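Local coordinates for neuraminidase (Influenza A virus, PDB 4K3Y), which forms the tetrameric beta-propeller head of a neuraminidase-like viral glycoprotein and, unlike true neuraminidases, probably does not cleave sialic acid, at residues 124-134 with 174-182; 6-14 with 148-156. One frame throughout, in Å; residues are numbered along the deposited sequence.

Contact 1 of 2, residues 124-134 with 174-182; sequences ILYGGIITDTI and YRLVNGTSA. With NAG (2-acetamido-2-deoxy-beta-D-glucopyranose), chain H.
The ring of Tyr-174 takes Ile-134 CD1 over one face, 3.8 Å from the ring centroid to that methyl, a CH-pi contact suited to a branched aliphatic side chain arriving from the opposite direction. Two residues on, Leu-176 CD2 meets Ile-124 CD1 at 3.6 Å and continues the apolar seam. The chain then reverses in a type I' turn, Val-177 to Thr-180, whose Asn-Gly corner accepts positive phi readily. Asn-178 C lies 3.3 Å above the plane of the Tyr-126 ring, over its centre. That ring reaches beneath the turn because its CG is anti to the backbone N (chi1 -168°), while its hydroxyl bonds to Asp-107. Asn-178 ND2 carries the first N-acetylglucosamine, and Asn-Gly-Thr is the glycosylation sequon. Gly-179 O accepts a hydrogen bond from Thr-131 OG1, though its length is doubtful. Thr-180 OG1 returns to Val-177 O. Next, Ser-181 N gives a 2.8 Å bond (161°) to Asp-132 OD2, which holds that carboxylate against the strand. The hairpin of strands 121-126 and 129-134 thus abuts that of 170-177 and 180-187 in the next propeller blade, while Ile-130 packs on Thr-24 of a second subunit.

Contact 2 of 2, residues 6-14 with 148-156; sequences ATPLVLGEN and SCICNDGTC. With NAG (2-acetamido-2-deoxy-beta-D-glucopyranose), chain B.
Asn-152 and Asp-153 grip the extended segment 6-14 through two hydrogen bonds. Leu-11 N donates to Asn-152 OD1 at 2.8 Å, from 21° off the plane of the amide carbonyl. Asp-153 N donates to Leu-9 O at 2.7 Å, an almost straight bond (166°). An asparagine suits this corner because its side-chain carbonyl can stand in for a backbone acceptor, and with CG anti to the backbone N (chi1 -152°) OD1 extends to Leu-11. Around these bonds aliphatic side chains lie against the backbone: Leu-9 CD2 is 3.8 Å from Cys-151 O and Pro-8 CB 3.8 Å from Gly-154 N, while the one apolar side-chain pair, Leu-11 CD1 with Ile-150 CG2, is loose at 4.4 Å. What positions the grip is the hairpin itself, turned through a type I' turn from Asn-152 to Thr-155, with Gly-154 at positive phi. The Cys-151 to Cys-156 disulfide ties the two arms together just behind the turn, across a non-hydrogen-bonded pair. Farther out, Glu-13 OE2 bonds to Tyr-201 OH, and Cys-149 is bridged to Cys-105 of the preceding blade. The arrangement belongs to the six-bladed neuraminidase propeller: the N-terminal segment runs across the blades before entering strand 20-26, which pairs with C-terminal strand 349-359 and closes the ring.

Contacts 1 and 2 meet in a single propeller blade, their centres about 16 Å apart. Strand 170-177 of contact 1 lies beside strand 155-162, which begins in contact 2: Leu-176 N probably hydrogen-bonds to Cys-156 O at 2.6 Å, and Val-177 CG2 packs on Thr-155 CG2 at 3.7 Å. The two type I' turns of this blade therefore lie side by side, one facing the outer hairpin of the preceding blade, the other the N-terminal segment. The glycan on Asn-178 extends toward the N-terminal end of contact 2, where its second sugar lies near Ala-6, but the modelled approach is too close to be trusted as a contact. Neither contact holds the calcium site formed by Asn-212, Asp-216 and Gly-262.

Contact 1 of 2, residues 124-134 with 174-182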
loop_
_atom_site.group_PDB
_atom_site.type_symbol
_atom_site.label_atom_id
_atom_site.label_comp_id
_atom_site.label_asym_id
_atom_site.label_seq_id
_atom_site.Cartn_x
_atom_site.Cartn_y
_atom_site.Cartn_z
ATOM N N ILE C 124 22.053 4.331 -15.014
ATOM C CA ILE C 124 22.090 4.261 -13.552
ATOM C C ILE C 124 20.968 5.094 -12.929
ATOM O O ILE C 124 20.834 6.293 -13.206
ATOM C CB ILE C 124 23.459 4.688 -12.982
ATOM C CG1 ILE C 124 24.582 3.912 -13.686
ATOM C CG2 ILE C 124 23.489 4.490 -11.466
ATOM C CD1 ILE C 124 25.969 4.209 -13.167
ATOM N N LEU C 125 20.146 4.452 -12.102
ATOM C CA LEU C 125 19.076 5.165 -11.409
ATOM C C LEU C 125 19.317 5.225 -9.899
ATOM O O LEU C 125 19.619 4.210 -9.262
ATOM C CB LEU C 125 17.700 4.575 -11.732
ATOM C CG LEU C 125 17.282 4.591 -13.204
ATOM C CD1 LEU C 125 17.733 3.300 -13.897
ATOM C CD2 LEU C 125 15.791 4.795 -13.350
ATOM N N TYR C 126 19.200 6.431 -9.347
ATOM C CA TYR C 126 19.351 6.661 -7.916
ATOM C C TYR C 126 18.060 7.297 -7.408
ATOM O O TYR C 126 17.694 8.389 -7.847
ATOM C CB TYR C 126 20.526 7.587 -7.686
ATOM C CG TYR C 126 20.950 7.669 -6.251
ATOM C CD1 TYR C 126 21.682 6.644 -5.672
ATOM C CD2 TYR C 126 20.626 8.777 -5.471
ATOM C CE1 TYR C 126 22.091 6.715 -4.353
ATOM C CE2 TYR C 126 21.026 8.861 -4.145
ATOM C CZ TYR C 126 21.758 7.824 -3.585
ATOM O OH TYR C 126 22.159 7.889 -2.263
ATOM N N GLY C 127 17.374 6.633 -6.479
ATOM C CA GLY C 127 15.950 6.881 -6.316
ATOM C C GLY C 127 15.367 6.380 -7.620
ATOM O O GLY C 127 15.757 5.298 -8.107
ATOM N N GLY C 128 14.466 7.147 -8.221
ATOM C CA GLY C 128 14.032 6.807 -9.566
ATOM C C GLY C 128 14.702 7.678 -10.605
ATOM O O GLY C 128 14.291 7.687 -11.765
ATOM N N ILE C 129 15.737 8.399 -10.177
ATOM C CA ILE C 129 16.382 9.428 -10.988
ATOM C C ILE C 129 17.599 8.889 -11.740
ATOM O O ILE C 129 18.506 8.308 -11.132
ATOM C CB ILE C 129 16.875 10.589 -10.097
ATOM C CG1 ILE C 129 15.759 11.092 -9.177
ATOM C CG2 ILE C 129 17.455 11.716 -10.940
ATOM C CD1 ILE C 129 14.588 11.670 -9.904
ATOM N N ILE C 130 17.627 9.098 -13.055
ATOM C CA ILE C 130 18.799 8.749 -13.855
ATOM C C ILE C 130 19.962 9.643 -13.445
ATOM O O ILE C 130 19.847 10.869 -13.463
ATOM C CB ILE C 130 18.522 8.887 -15.358
ATOM C CG1 ILE C 130 17.526 7.819 -15.792
ATOM C CG2 ILE C 130 19.805 8.740 -16.164
ATOM C CD1 ILE C 130 16.924 8.111 -17.121
ATOM N N THR C 131 21.073 9.035 -13.052
ATOM C CA THR C 131 22.153 9.814 -12.463
ATOM C C THR C 131 23.456 9.628 -13.227
ATOM O O THR C 131 24.387 10.433 -13.094
ATOM C CB THR C 131 22.345 9.487 -10.968
ATOM O OG1 THR C 131 22.443 8.065 -10.799
ATOM C CG2 THR C 131 21.167 10.010 -10.155
ATOM N N ASP C 132 23.511 8.570 -14.033
ATOM C CA ASP C 132 24.668 8.325 -14.872
ATOM C C ASP C 132 24.335 7.338 -15.977
ATOM O O ASP C 132 23.269 6.724 -15.981
ATOM C CB ASP C 132 25.841 7.799 -14.034
ATOM C CG ASP C 132 27.166 8.469 -14.386
ATOM O OD1 ASP C 132 27.311 9.003 -15.518
ATOM O OD2 ASP C 132 28.064 8.461 -13.515
ATOM N N THR C 133 25.260 7.196 -16.915
ATOM C CA THR C 133 25.104 6.235 -17.987
ATOM C C THR C 133 26.479 5.710 -18.422
ATOM O O THR C 133 27.436 6.484 -18.548
ATOM C CB THR C 133 24.316 6.843 -19.171
ATOM O OG1 THR C 133 24.130 5.855 -20.190
ATOM C CG2 THR C 133 25.051 8.036 -19.757
ATOM N N ILE C 134 26.581 4.393 -18.621
ATOM C CA ILE C 134 27.850 3.761 -18.973
ATOM C C ILE C 134 27.801 3.087 -20.340
ATOM O O ILE C 134 26.804 2.447 -20.683
ATOM C CB ILE C 134 28.263 2.729 -17.919
ATOM C CG1 ILE C 134 28.353 3.390 -16.542
ATOM C CG2 ILE C 134 29.594 2.087 -18.302
ATOM C CD1 ILE C 134 28.769 2.431 -15.427
ATOM N N TYR C 174 33.553 -0.647 -10.809
ATOM C CA TYR C 174 32.984 0.696 -10.693
ATOM C C TYR C 174 32.702 1.089 -9.241
ATOM O O TYR C 174 32.150 0.303 -8.464
ATOM C CB TYR C 174 31.709 0.838 -11.537
ATOM C CG TYR C 174 31.969 0.988 -13.021
ATOM C CD1 TYR C 174 32.181 -0.130 -13.824
ATOM C CD2 TYR C 174 32.000 2.242 -13.622
ATOM C CE1 TYR C 174 32.424 -0.010 -15.176
ATOM C CE2 TYR C 174 32.245 2.373 -14.981
ATOM C CZ TYR C 174 32.456 1.238 -15.751
ATOM O OH TYR C 174 32.700 1.331 -17.101
ATOM N N ARG C 175 33.095 2.309 -8.883
ATOM C CA ARG C 175 32.749 2.870 -7.586
ATOM C C ARG C 175 31.700 3.954 -7.813
ATOM O O ARG C 175 31.815 4.743 -8.754
ATOM C CB ARG C 175 33.994 3.426 -6.888
ATOM C CG ARG C 175 33.821 4.820 -6.264
ATOM C CD ARG C 175 35.017 5.284 -5.421
ATOM N NE ARG C 175 36.308 5.092 -6.082
ATOM C CZ ARG C 175 37.323 4.422 -5.538
ATOM N NH1 ARG C 175 37.191 3.889 -4.326
ATOM N NH2 ARG C 175 38.467 4.285 -6.198
ATOM N N LEU C 176 30.669 3.981 -6.972
ATOM C CA LEU C 176 29.575 4.931 -7.158
ATOM C C LEU C 176 29.185 5.653 -5.887
ATOM O O LEU C 176 29.016 5.040 -4.825
ATOM C CB LEU C 176 28.338 4.230 -7.712
ATOM C CG LEU C 176 28.466 3.600 -9.095
ATOM C CD1 LEU C 176 27.630 2.346 -9.118
ATOM C CD2 LEU C 176 28.007 4.559 -10.183
ATOM N N VAL C 177 29.026 6.962 -6.007
ATOM C CA VAL C 177 28.542 7.752 -4.896
ATOM C C VAL C 177 27.215 8.400 -5.276
ATOM O O VAL C 177 27.122 9.069 -6.307
ATOM C CB VAL C 177 29.575 8.796 -4.483
ATOM C CG1 VAL C 177 28.885 10.064 -4.046
ATOM C CG2 VAL C 177 30.451 8.246 -3.370
ATOM N N ASN C 178 26.185 8.165 -4.463
ATOM C CA ASN C 178 24.863 8.760 -4.683
ATOM C C ASN C 178 24.347 8.653 -6.118
ATOM O O ASN C 178 23.697 9.568 -6.622
ATOM C CB ASN C 178 24.850 10.240 -4.273
ATOM C CG ASN C 178 25.033 10.447 -2.778
ATOM O OD1 ASN C 178 25.246 9.493 -2.014
ATOM N ND2 ASN C 178 24.965 11.717 -2.357
ATOM N N GLY C 179 24.655 7.550 -6.787
ATOM C CA GLY C 179 24.165 7.347 -8.133
ATOM C C GLY C 179 25.085 7.825 -9.239
ATOM O O GLY C 179 24.771 7.649 -10.419
ATOM N N THR C 180 26.215 8.433 -8.886
ATOM C CA THR C 180 27.169 8.823 -9.925
ATOM C C THR C 180 28.480 8.056 -9.825
ATOM O O THR C 180 28.885 7.615 -8.739
ATOM C CB THR C 180 27.433 10.342 -9.979
ATOM O OG1 THR C 180 28.289 10.719 -8.896
ATOM C CG2 THR C 180 26.110 11.130 -9.933
ATOM N N SER C 181 29.118 7.886 -10.981
ATOM C CA SER C 181 30.359 7.131 -11.098
ATOM C C SER C 181 31.498 7.913 -10.470
ATOM O O SER C 181 31.820 9.008 -10.914
ATOM C CB SER C 181 30.662 6.852 -12.569
ATOM O OG SER C 181 31.912 6.204 -12.727
ATOM N N ALA C 182 32.102 7.359 -9.427
ATOM C CA ALA C 182 33.206 8.038 -8.765
ATOM C C ALA C 182 34.534 7.431 -9.188
ATOM O O ALA C 182 35.445 7.290 -8.367
ATOM C CB ALA C 182 33.046 7.965 -7.260
HETATM C C1 NAG H . 24.981 11.826 -0.918
HETATM C C2 NAG H . 25.958 12.961 -0.611
HETATM C C3 NAG H . 25.982 13.250 0.884
HETATM C C4 NAG H . 24.571 13.437 1.427
HETATM C C5 NAG H . 23.637 12.306 1.003
HETATM C C6 NAG H . 22.187 12.609 1.376
HETATM C C7 NAG H . 27.929 13.265 -2.038
HETATM C C8 NAG H . 29.427 13.125 -2.053
HETATM N N2 NAG H . 27.300 12.619 -1.056
HETATM O O3 NAG H . 26.762 14.398 1.146
HETATM O O4 NAG H . 24.639 13.500 2.837
HETATM O O5 NAG H . 23.699 12.112 -0.394
HETATM O O6 NAG H . 21.677 13.618 0.529
HETATM O O7 NAG H . 27.339 13.936 -2.894
#

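Contact 2 of 2, residues 6-14 with 148-156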
loop_
_atom_site.group_PDB
_atom_site.type_symbol
_atom_site.label_atom_id
_atom_site.label_comp_id
_atom_site.label_asym_id
_atom_site.label_seq_id
_atom_site.Cartn_x
_atom_site.Cartn_y
_atom_site.Cartn_z
ATOM N N ALA C 6 18.462 8.300 8.708
ATOM C CA ALA C 6 19.059 9.227 7.694
ATOM C C ALA C 6 20.595 9.049 7.700
ATOM O O ALA C 6 21.311 10.111 7.790
ATOM C CB ALA C 6 18.684 10.769 8.039
ATOM N N THR C 7 21.092 7.800 7.640
ATOM C CA THR C 7 22.524 7.537 7.817
ATOM C C THR C 7 23.058 6.478 6.843
ATOM O O THR C 7 22.317 5.566 6.449
ATOM C CB THR C 7 22.836 7.161 9.297
ATOM O OG1 THR C 7 23.526 8.247 9.926
ATOM C CG2 THR C 7 23.685 5.871 9.413
ATOM N N PRO C 8 24.341 6.605 6.438
ATOM C CA PRO C 8 24.934 5.633 5.510
ATOM C C PRO C 8 24.869 4.190 6.023
ATOM O O PRO C 8 25.112 3.923 7.211
ATOM C CB PRO C 8 26.393 6.093 5.405
ATOM C CG PRO C 8 26.358 7.529 5.717
ATOM C CD PRO C 8 25.294 7.673 6.784
ATOM N N LEU C 9 24.456 3.309 5.143
ATOM C CA LEU C 9 24.480 1.886 5.452
ATOM C C LEU C 9 25.905 1.394 5.707
ATOM O O LEU C 9 26.824 1.619 4.899
ATOM C CB LEU C 9 23.832 1.076 4.321
ATOM C CG LEU C 9 23.578 -0.418 4.588
ATOM C CD1 LEU C 9 22.218 -0.831 4.071
ATOM C CD2 LEU C 9 24.663 -1.298 3.973
ATOM N N VAL C 10 26.077 0.722 6.842
ATOM C CA VAL C 10 27.374 0.179 7.217
ATOM C C VAL C 10 27.249 -1.274 7.690
ATOM O O VAL C 10 26.455 -1.602 8.578
ATOM C CB VAL C 10 28.090 1.075 8.259
ATOM C CG1 VAL C 10 27.121 1.504 9.344
ATOM C CG2 VAL C 10 29.302 0.361 8.842
ATOM N N LEU C 11 28.037 -2.136 7.057
ATOM C CA LEU C 11 27.985 -3.566 7.301
ATOM C C LEU C 11 28.956 -3.962 8.405
ATOM O O LEU C 11 29.971 -3.286 8.622
ATOM C CB LEU C 11 28.351 -4.324 6.019
ATOM C CG LEU C 11 27.562 -4.033 4.740
ATOM C CD1 LEU C 11 28.236 -4.692 3.545
ATOM C CD2 LEU C 11 26.121 -4.507 4.864
ATOM N N GLY C 12 28.646 -5.063 9.090
ATOM C CA GLY C 12 29.546 -5.635 10.076
ATOM C C GLY C 12 30.878 -6.018 9.456
ATOM O O GLY C 12 30.937 -6.541 8.340
ATOM N N GLU C 13 31.958 -5.747 10.175
ATOM C CA GLU C 13 33.273 -6.130 9.699
ATOM C C GLU C 13 33.466 -7.623 9.897
ATOM O O GLU C 13 34.229 -8.269 9.164
ATOM C CB GLU C 13 34.365 -5.336 10.418
ATOM C CG GLU C 13 34.352 -3.857 10.078
ATOM C CD GLU C 13 34.698 -3.584 8.625
ATOM O OE1 GLU C 13 35.487 -4.368 8.039
ATOM O OE2 GLU C 13 34.179 -2.585 8.073
ATOM N N ASN C 14 32.756 -8.175 10.875
ATOM C CA ASN C 14 32.877 -9.599 11.152
ATOM C C ASN C 14 31.621 -10.430 10.879
ATOM O O ASN C 14 30.531 -10.160 11.408
ATOM C CB ASN C 14 33.430 -9.835 12.560
ATOM C CG ASN C 14 34.945 -9.888 12.577
ATOM O OD1 ASN C 14 35.579 -10.320 11.604
ATOM N ND2 ASN C 14 35.537 -9.446 13.676
ATOM N N SER C 148 23.205 -8.413 -6.353
ATOM C CA SER C 148 23.334 -7.209 -5.565
ATOM C C SER C 148 24.700 -6.567 -5.777
ATOM O O SER C 148 25.721 -7.285 -5.839
ATOM C CB SER C 148 23.143 -7.532 -4.087
ATOM O OG SER C 148 23.190 -6.350 -3.306
ATOM N N CYS C 149 24.731 -5.236 -5.924
ATOM C CA CYS C 149 25.993 -4.501 -5.776
ATOM C C CYS C 149 26.286 -4.347 -4.279
ATOM O O CYS C 149 25.438 -4.651 -3.419
ATOM C CB CYS C 149 25.919 -3.087 -6.391
ATOM S SG CYS C 149 24.508 -2.669 -7.420
ATOM N N ILE C 150 27.494 -3.893 -3.967
ATOM C CA ILE C 150 27.877 -3.720 -2.570
ATOM C C ILE C 150 28.031 -2.243 -2.200
ATOM O O ILE C 150 28.783 -1.505 -2.835
ATOM C CB ILE C 150 29.168 -4.480 -2.240
ATOM C CG1 ILE C 150 29.091 -5.914 -2.807
ATOM C CG2 ILE C 150 29.400 -4.484 -0.726
ATOM C CD1 ILE C 150 28.107 -6.849 -2.087
ATOM N N CYS C 151 27.294 -1.821 -1.178
ATOM C CA CYS C 151 27.434 -0.485 -0.608
ATOM C C CYS C 151 28.009 -0.569 0.785
ATOM O O CYS C 151 27.618 -1.422 1.587
ATOM C CB CYS C 151 26.086 0.219 -0.496
ATOM S SG CYS C 151 25.340 0.624 -2.056
ATOM N N ASN C 152 28.927 0.331 1.090
ATOM C CA ASN C 152 29.344 0.483 2.471
ATOM C C ASN C 152 29.783 1.900 2.768
ATOM O O ASN C 152 30.685 2.427 2.106
ATOM C CB ASN C 152 30.445 -0.508 2.825
ATOM C CG ASN C 152 30.441 -0.874 4.289
ATOM O OD1 ASN C 152 29.399 -0.826 4.952
ATOM N ND2 ASN C 152 31.611 -1.234 4.811
ATOM N N ASP C 153 29.119 2.511 3.750
ATOM C CA ASP C 153 29.482 3.836 4.226
ATOM C C ASP C 153 29.447 4.849 3.076
ATOM O O ASP C 153 30.426 5.567 2.842
ATOM C CB ASP C 153 30.874 3.784 4.870
ATOM C CG ASP C 153 31.108 4.914 5.851
ATOM O OD1 ASP C 153 30.126 5.425 6.435
ATOM O OD2 ASP C 153 32.280 5.286 6.052
ATOM N N GLY C 154 28.324 4.887 2.354
ATOM C CA GLY C 154 28.122 5.877 1.309
ATOM C C GLY C 154 28.523 5.511 -0.117
ATOM O O GLY C 154 27.868 5.950 -1.077
ATOM N N THR C 155 29.599 4.737 -0.280
ATOM C CA THR C 155 30.018 4.349 -1.631
ATOM C C THR C 155 29.499 2.957 -2.034
ATOM O O THR C 155 29.397 2.049 -1.202
ATOM C CB THR C 155 31.555 4.458 -1.851
ATOM O OG1 THR C 155 32.217 3.337 -1.255
ATOM C CG2 THR C 155 32.104 5.763 -1.263
ATOM N N CYS C 156 29.150 2.810 -3.310
ATOM C CA CYS C 156 28.663 1.534 -3.830
ATOM C C CYS C 156 29.581 1.003 -4.911
ATOM O O CYS C 156 30.047 1.754 -5.768
ATOM C CB CYS C 156 27.253 1.677 -4.392
ATOM S SG CYS C 156 26.027 2.172 -3.169
HETATM C C1 NAG B . 24.480 14.869 3.255
HETATM C C2 NAG B . 24.151 14.919 4.746
HETATM C C3 NAG B . 23.977 16.365 5.199
HETATM C C4 NAG B . 25.109 17.258 4.698
HETATM C C5 NAG B . 25.384 17.039 3.212
HETATM C C6 NAG B . 26.576 17.856 2.714
HETATM C C7 NAG B . 23.049 13.007 5.789
HETATM C C8 NAG B . 21.753 12.406 6.254
HETATM N N2 NAG B . 22.971 14.119 5.052
HETATM O O3 NAG B . 23.958 16.399 6.607
HETATM O O4 NAG B . 24.767 18.608 4.930
HETATM O O5 NAG B . 25.615 15.666 2.974
HETATM O O6 NAG B . 27.710 17.653 3.528
HETATM O O7 NAG B . 24.123 12.476 6.090
#